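Local structure of Nab2p (Saccharomyces cerevisiae YJM1574, 5L2L) at residues 6-11 and 46-51; 24-29 and 41-46. The protein binds the poly(A) tail of mRNAs and pre-mRNAs, protects them from exosome degradation, and takes part in poly(A) tail length control and nuclear export. One frame throughout, in Å; residues are numbered along the deposited sequence.

Contact 1 (6-11 and 46-51). With ZN (zinc ion), chain T; ZN (zinc ion), chain S; nucleotides of chain G.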
# COMPACT_ATOMS: atom_id res chain seq x y z
N LEU F 6 5.41 20.52 -10.32
CA LEU F 6 5.94 20.99 -9.05
C LEU F 6 4.95 20.84 -7.89
O LEU F 6 5.36 20.90 -6.73
CB LEU F 6 6.38 22.45 -9.17
CG LEU F 6 7.64 22.73 -9.99
CD1 LEU F 6 7.81 24.22 -10.22
CD2 LEU F 6 8.89 22.17 -9.33
N GLU F 7 3.66 20.65 -8.17
CA GLU F 7 2.70 20.48 -7.09
C GLU F 7 3.05 19.27 -6.23
O GLU F 7 3.52 18.25 -6.72
CB GLU F 7 1.29 20.32 -7.66
CG GLU F 7 0.73 21.60 -8.23
CD GLU F 7 -0.78 21.65 -8.12
OE1 GLU F 7 -1.45 20.82 -8.78
OE2 GLU F 7 -1.29 22.51 -7.36
N GLN F 8 2.82 19.41 -4.92
CA GLN F 8 3.19 18.39 -3.95
C GLN F 8 2.21 17.21 -3.92
O GLN F 8 1.01 17.41 -3.77
CB GLN F 8 3.25 19.02 -2.55
CG GLN F 8 4.05 18.20 -1.57
CD GLN F 8 5.53 18.27 -1.87
OE1 GLN F 8 6.01 19.25 -2.45
NE2 GLN F 8 6.26 17.24 -1.52
N CYS F 9 2.74 15.98 -4.02
CA CYS F 9 1.92 14.79 -3.81
C CYS F 9 1.46 14.70 -2.36
O CYS F 9 2.29 14.73 -1.45
CB CYS F 9 2.71 13.52 -4.15
SG CYS F 9 1.68 12.02 -3.97
N LYS F 10 0.15 14.55 -2.14
CA LYS F 10 -0.37 14.53 -0.78
C LYS F 10 -0.07 13.23 -0.03
O LYS F 10 -0.24 13.20 1.20
CB LYS F 10 -1.88 14.80 -0.76
CG LYS F 10 -2.75 13.71 -1.41
CD LYS F 10 -4.24 14.09 -1.46
CE LYS F 10 -4.86 13.99 -0.09
NZ LYS F 10 -6.32 14.37 -0.02
N PHE F 11 0.39 12.17 -0.72
CA PHE F 11 0.67 10.88 -0.11
C PHE F 11 2.14 10.67 0.23
O PHE F 11 2.47 9.73 0.96
CB PHE F 11 0.16 9.76 -1.02
CG PHE F 11 -1.31 9.89 -1.35
CD1 PHE F 11 -2.26 9.71 -0.36
CD2 PHE F 11 -1.73 10.27 -2.61
CE1 PHE F 11 -3.62 9.89 -0.64
CE2 PHE F 11 -3.07 10.44 -2.89
CZ PHE F 11 -4.02 10.25 -1.91
N HIS F 46 6.97 20.84 0.80
CA HIS F 46 6.38 22.07 0.28
C HIS F 46 4.88 22.06 0.54
O HIS F 46 4.26 20.99 0.66
CB HIS F 46 6.62 22.24 -1.24
CG HIS F 46 8.03 21.94 -1.68
ND1 HIS F 46 8.43 20.69 -2.11
CD2 HIS F 46 9.12 22.73 -1.76
CE1 HIS F 46 9.71 20.72 -2.43
NE2 HIS F 46 10.16 21.95 -2.23
N PRO F 47 4.24 23.24 0.58
CA PRO F 47 2.80 23.30 0.85
C PRO F 47 1.96 22.53 -0.18
O PRO F 47 2.18 22.63 -1.39
CB PRO F 47 2.49 24.80 0.80
CG PRO F 47 3.77 25.48 1.11
CD PRO F 47 4.83 24.59 0.49
N ILE F 48 0.96 21.78 0.34
CA ILE F 48 -0.05 21.10 -0.47
C ILE F 48 -1.23 22.04 -0.69
O ILE F 48 -1.69 22.71 0.25
CB ILE F 48 -0.53 19.80 0.21
CG1 ILE F 48 0.62 18.80 0.39
CG2 ILE F 48 -1.67 19.17 -0.59
CD1 ILE F 48 0.27 17.71 1.42
N ASN F 49 -1.77 22.06 -1.91
CA ASN F 49 -2.87 22.97 -2.26
C ASN F 49 -4.23 22.36 -1.93
O ASN F 49 -5.09 22.15 -2.80
CB ASN F 49 -2.77 23.36 -3.73
CG ASN F 49 -1.51 24.17 -4.05
OD1 ASN F 49 -1.08 25.01 -3.25
ND2 ASN F 49 -0.93 23.92 -5.22
N GLU F 50 -4.45 22.09 -0.64
CA GLU F 50 -5.69 21.50 -0.13
C GLU F 50 -5.83 21.84 1.36
O GLU F 50 -4.83 21.85 2.08
CB GLU F 50 -5.71 19.96 -0.32
CG GLU F 50 -7.00 19.29 0.13
CD GLU F 50 -7.02 17.77 -0.06
OE1 GLU F 50 -6.23 17.23 -0.86
OE2 GLU F 50 -7.86 17.10 0.60
N ASP F 51 -7.05 22.13 1.81
CA ASP F 51 -7.30 22.45 3.21
C ASP F 51 -7.13 21.23 4.11
O ASP F 51 -7.62 20.14 3.80
CB ASP F 51 -8.72 23.00 3.39
CG ASP F 51 -8.89 24.41 2.85
OD1 ASP F 51 -7.89 25.12 2.60
OD2 ASP F 51 -10.05 24.81 2.70
ZN ZN T . 12.19 22.47 -2.43
ZN ZN S . 2.45 10.59 -5.67
P A G 5 -7.14 9.59 2.03
OP1 A G 5 -8.50 9.90 2.52
OP2 A G 5 -6.52 10.49 1.04
O5' A G 5 -6.25 9.53 3.35
C5' A G 5 -4.89 9.08 3.31
C4' A G 5 -4.05 9.76 4.37
O4' A G 5 -3.85 11.16 4.02
C3' A G 5 -4.65 9.76 5.77
O3' A G 5 -3.60 9.72 6.72
C2' A G 5 -5.37 11.11 5.81
O2' A G 5 -5.62 11.63 7.11
C1' A G 5 -4.40 12.00 5.03
N9 A G 5 -5.08 13.14 4.38
C8 A G 5 -5.71 13.15 3.17
N7 A G 5 -6.27 14.30 2.85
C5 A G 5 -5.99 15.11 3.95
C6 A G 5 -6.29 16.45 4.24
N6 A G 5 -6.98 17.24 3.42
N1 A G 5 -5.88 16.96 5.43
C2 A G 5 -5.17 16.16 6.24
N3 A G 5 -4.81 14.88 6.06
C4 A G 5 -5.26 14.41 4.89
P A G 4 -9.85 9.45 -2.91
OP1 A G 4 -10.64 10.31 -2.00
OP2 A G 4 -9.07 10.01 -4.04
O5' A G 4 -8.77 8.65 -2.06
C5' A G 4 -9.16 7.84 -0.97
C4' A G 4 -8.04 6.98 -0.48
O4' A G 4 -7.45 6.23 -1.58
C3' A G 4 -6.86 7.68 0.17
O3' A G 4 -7.13 8.06 1.51
C2' A G 4 -5.78 6.60 0.07
O2' A G 4 -5.99 5.62 1.10
C1' A G 4 -6.09 5.97 -1.29
N9 A G 4 -5.25 6.55 -2.36
C8 A G 4 -5.63 7.39 -3.39
N7 A G 4 -4.63 7.73 -4.20
C5 A G 4 -3.52 7.09 -3.65
C6 A G 4 -2.16 7.06 -4.00
N6 A G 4 -1.64 7.72 -5.03
N1 A G 4 -1.32 6.31 -3.25
C2 A G 4 -1.82 5.64 -2.19
N3 A G 4 -3.08 5.61 -1.75
C4 A G 4 -3.89 6.35 -2.53
O HOH W 1 1.46 21.91 -4.02
O HOH W 2 -0.50 19.97 -4.01

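Contact 2 (24-29 and 41-46). With ZN (zinc ion), chain T; ZN (zinc ion), chain S; nucleotides of chain H.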
# COMPACT_ATOMS: atom_id res chain seq x y z
N HIS F 24 7.43 14.39 -4.43
CA HIS F 24 7.34 13.54 -3.24
C HIS F 24 8.40 13.92 -2.21
O HIS F 24 9.61 13.86 -2.49
CB HIS F 24 7.47 12.06 -3.62
CG HIS F 24 6.37 11.58 -4.52
ND1 HIS F 24 6.43 11.70 -5.89
CD2 HIS F 24 5.16 11.02 -4.24
CE1 HIS F 24 5.31 11.22 -6.42
NE2 HIS F 24 4.52 10.82 -5.44
N ALA F 25 7.96 14.27 -1.01
CA ALA F 25 8.88 14.59 0.08
C ALA F 25 9.39 13.31 0.75
O ALA F 25 8.61 12.39 1.04
CB ALA F 25 8.18 15.49 1.11
N ARG F 26 10.70 13.26 1.00
CA ARG F 26 11.34 12.19 1.78
C ARG F 26 11.96 12.71 3.07
O ARG F 26 12.62 11.94 3.78
CB ARG F 26 12.42 11.48 0.95
CG ARG F 26 11.90 10.92 -0.33
CD ARG F 26 12.77 9.79 -0.87
NE ARG F 26 14.19 10.14 -1.01
CZ ARG F 26 14.69 10.88 -1.99
NH1 ARG F 26 13.89 11.40 -2.90
NH2 ARG F 26 15.98 11.12 -2.04
N SER F 27 11.76 13.99 3.39
CA SER F 27 12.20 14.58 4.64
C SER F 27 11.03 15.28 5.33
O SER F 27 10.17 15.87 4.67
CB SER F 27 13.32 15.61 4.40
OG SER F 27 13.75 16.20 5.61
N HIS F 28 11.02 15.23 6.67
CA HIS F 28 10.06 16.01 7.44
C HIS F 28 10.43 17.49 7.49
O HIS F 28 9.60 18.30 7.92
CB HIS F 28 9.95 15.48 8.88
CG HIS F 28 9.54 14.04 8.98
ND1 HIS F 28 8.21 13.65 8.95
CD2 HIS F 28 10.26 12.90 9.11
CE1 HIS F 28 8.14 12.33 9.07
NE2 HIS F 28 9.37 11.86 9.16
N ILE F 29 11.64 17.85 7.05
CA ILE F 29 12.09 19.24 7.03
C ILE F 29 11.38 19.98 5.91
O ILE F 29 11.32 19.51 4.76
CB ILE F 29 13.62 19.30 6.88
CG1 ILE F 29 14.30 18.68 8.10
CG2 ILE F 29 14.11 20.75 6.68
CD1 ILE F 29 15.81 18.48 7.95
N ASP F 41 13.00 17.59 -8.55
CA ASP F 41 13.24 16.41 -7.72
C ASP F 41 13.53 16.76 -6.25
O ASP F 41 14.06 15.90 -5.52
CB ASP F 41 14.39 15.59 -8.30
CG ASP F 41 15.73 16.31 -8.21
OD1 ASP F 41 15.74 17.56 -8.33
OD2 ASP F 41 16.76 15.64 -8.00
N CYS F 42 13.20 17.97 -5.80
CA CYS F 42 13.45 18.35 -4.41
C CYS F 42 12.76 17.38 -3.44
O CYS F 42 11.58 17.06 -3.61
CB CYS F 42 12.97 19.78 -4.16
SG CYS F 42 13.38 20.45 -2.51
N LEU F 43 13.49 16.93 -2.42
CA LEU F 43 12.97 15.94 -1.48
C LEU F 43 12.40 16.54 -0.20
O LEU F 43 11.90 15.79 0.65
CB LEU F 43 14.07 14.91 -1.13
CG LEU F 43 15.36 15.32 -0.43
CD1 LEU F 43 15.17 15.61 1.08
CD2 LEU F 43 16.39 14.21 -0.64
N PHE F 44 12.48 17.85 -0.02
CA PHE F 44 11.98 18.52 1.18
C PHE F 44 10.50 18.87 1.03
O PHE F 44 9.94 18.84 -0.06
CB PHE F 44 12.85 19.75 1.47
CG PHE F 44 14.28 19.39 1.82
CD1 PHE F 44 14.63 19.07 3.12
CD2 PHE F 44 15.26 19.34 0.84
CE1 PHE F 44 15.94 18.70 3.44
CE2 PHE F 44 16.56 18.97 1.15
CZ PHE F 44 16.90 18.66 2.45
N GLY F 45 9.86 19.19 2.15
CA GLY F 45 8.41 19.43 2.14
C GLY F 45 8.03 20.81 1.61
O GLY F 45 8.66 21.82 1.93
N HIS F 46 6.97 20.84 0.80
CA HIS F 46 6.38 22.07 0.28
C HIS F 46 4.88 22.06 0.54
O HIS F 46 4.26 20.99 0.66
CB HIS F 46 6.62 22.24 -1.24
CG HIS F 46 8.03 21.94 -1.68
ND1 HIS F 46 8.43 20.69 -2.11
CD2 HIS F 46 9.12 22.73 -1.76
CE1 HIS F 46 9.71 20.72 -2.43
NE2 HIS F 46 10.16 21.95 -2.23
ZN ZN T . 12.19 22.47 -2.43
ZN ZN S . 2.45 10.59 -5.67
P A H 11 23.28 21.19 1.83
OP1 A H 11 22.87 22.61 1.68
OP2 A H 11 24.71 20.79 1.75
O5' A H 11 22.73 20.68 3.23
C5' A H 11 23.00 21.40 4.43
C4' A H 11 21.88 21.24 5.42
O4' A H 11 20.69 21.91 4.90
C3' A H 11 21.46 19.80 5.69
O3' A H 11 20.96 19.69 7.02
C2' A H 11 20.34 19.59 4.68
O2' A H 11 19.45 18.54 4.99
C1' A H 11 19.65 20.96 4.71
N9 A H 11 18.95 21.33 3.47
C8 A H 11 19.38 21.23 2.18
N7 A H 11 18.54 21.69 1.28
C5 A H 11 17.48 22.15 2.05
C6 A H 11 16.26 22.77 1.70
N6 A H 11 15.87 23.02 0.45
N1 A H 11 15.43 23.11 2.70
C2 A H 11 15.80 22.86 3.96
N3 A H 11 16.91 22.28 4.42
C4 A H 11 17.72 21.96 3.39
P A H 10 24.55 15.24 -0.65
OP1 A H 10 25.05 14.31 -1.69
OP2 A H 10 25.44 15.58 0.50
O5' A H 10 24.08 16.57 -1.37
C5' A H 10 24.61 17.85 -1.02
C4' A H 10 23.52 18.89 -0.90
O4' A H 10 22.47 18.60 -1.87
C3' A H 10 22.84 18.96 0.46
O3' A H 10 22.47 20.32 0.75
C2' A H 10 21.58 18.13 0.24
O2' A H 10 20.52 18.41 1.14
C1' A H 10 21.22 18.51 -1.19
N9 A H 10 20.35 17.56 -1.90
C8 A H 10 20.65 16.29 -2.32
N7 A H 10 19.67 15.68 -2.93
C5 A H 10 18.62 16.60 -2.91
C6 A H 10 17.31 16.56 -3.41
N6 A H 10 16.76 15.51 -4.05
N1 A H 10 16.53 17.64 -3.22
C2 A H 10 17.06 18.71 -2.59
N3 A H 10 18.29 18.87 -2.09
C4 A H 10 19.03 17.77 -2.27
O HOH W 3 10.27 15.54 -5.73
O HOH W 4 14.66 13.10 -5.43

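Contact 1 (6-11 and 46-51)
Glu7 meets Asn49 through a side-chain hydrogen bond, Asn49 ND2 to Glu7 OE2, 2.6 Å long. The carboxylate oxygen is met on its anti side, and it lies almost in the plane of the asparagine amide. Gln8 has CG anti to the backbone N (chi1 -161°), and a bend at chi2 turns the amide to the edge of the His46 ring. There the ring edge points ND1 of His46 at OE1 of Gln8, 2.8 Å away, though the donor comes in tilted from the carbonyl plane. NE2 of His46 binds zinc at 2.1 Å, so Gln8 acts as a second-shell residue and probably helps set the turn of the ring. CB and CG of Gln8 also pack across CG1 of Ile48. Two waters tie the backbones together: one joins Gln8 N to Pro47 O, the other Gln8 O to Asn49 N.

The contact joins the start of C3H1 zinc finger 5 to the peptide that leaves finger 6 after its histidine. Cys9 turns the other way and binds the finger 5 zinc with Cys15, Cys20 and His24.

Lys10 sets its CA against CD1 of Ile48 at 3.9 Å. Its NZ forms a salt bridge with Glu50, 3.0 Å from OE1 on the syn side. The same NZ donates to N7 of A5 of chain G at 2.9 Å. N6 of that adenine donates to both Glu50 OE2 and Asp51 O, so all three residues bind its N6/N7 edge. Phe11 has CG of Lys10 over the centre of one face and the base of A4 of chain G on the opposite face.

Contact 2 (24-29 and 41-46)
Leu43 O is gripped by two backbone donors of the 24-29 segment, Arg26 N at 2.8 Å and Ser27 N at 3.3 Å, and Gly45 N gives a nearly straight bond (177°) to Ile29 O. Ala25 packs its CB on the backbone of Phe44 and Gly45. Arg26 crosses Leu43 at about a right angle. Its guanidinium has CD2 of Leu43 over one face, with NH2 of Arg26 3.4 Å from that methyl. A water sits at the guanidinium edge and links NH1 to Asp41 O. CB of Ser27 touches CD1 of Leu43, while OG accepts from Ile29 N in an ST turn.

Leu43 holds CG between its backbone N and carbonyl carbon (chi1 62°). With this chi1, and a further bend at chi2, CD1 comes over the centre of the Phe44 ring, 3.6 Å above its plane. The opposite face carries the base of A11 of chain H, with CE2 of Phe44 3.4 Å from N7. At the ring edge lies Ile29 O, in the ring plane, and Ile29 CB is 3.9 Å from CD1 of Phe44. With an alanine at Phe44, the A11 base would probably lose its stacking partner and Leu43 CD1 the ring it packs on.

A10 of chain H is bound by the backbone: Leu43 N donates to its N1, and its N6 donates to Asp41 O. Cys42 and His46 complete the finger 6 zinc site with Cys31 and Cys37. Backbone bonds to an adenine edge beside an aromatic stack are characteristic of adenine recognition by a CCCH zinc finger.

Contact 1 joins the start of finger 5 to the peptide after the finger 6 histidine. Contact 2 joins the peptide after the finger 5 histidine to the end of finger 6. Neither uses a helix or strand. Their centres are about 11 Å apart, contact 1 about 4 Å and contact 2 about 8 Å from the centre of the chain. Each is partly buried. Contact 1 mixes buried Gln8 and Ile48 with exposed Glu7 and Asn49, and works largely through polar and charged side chains. Contact 2 has no exposed residue among those that touch. It relies on backbone bonds and packing around Leu43. His46 belongs to both. Contact 1 faces chain G of the RNA, contact 2 chain H.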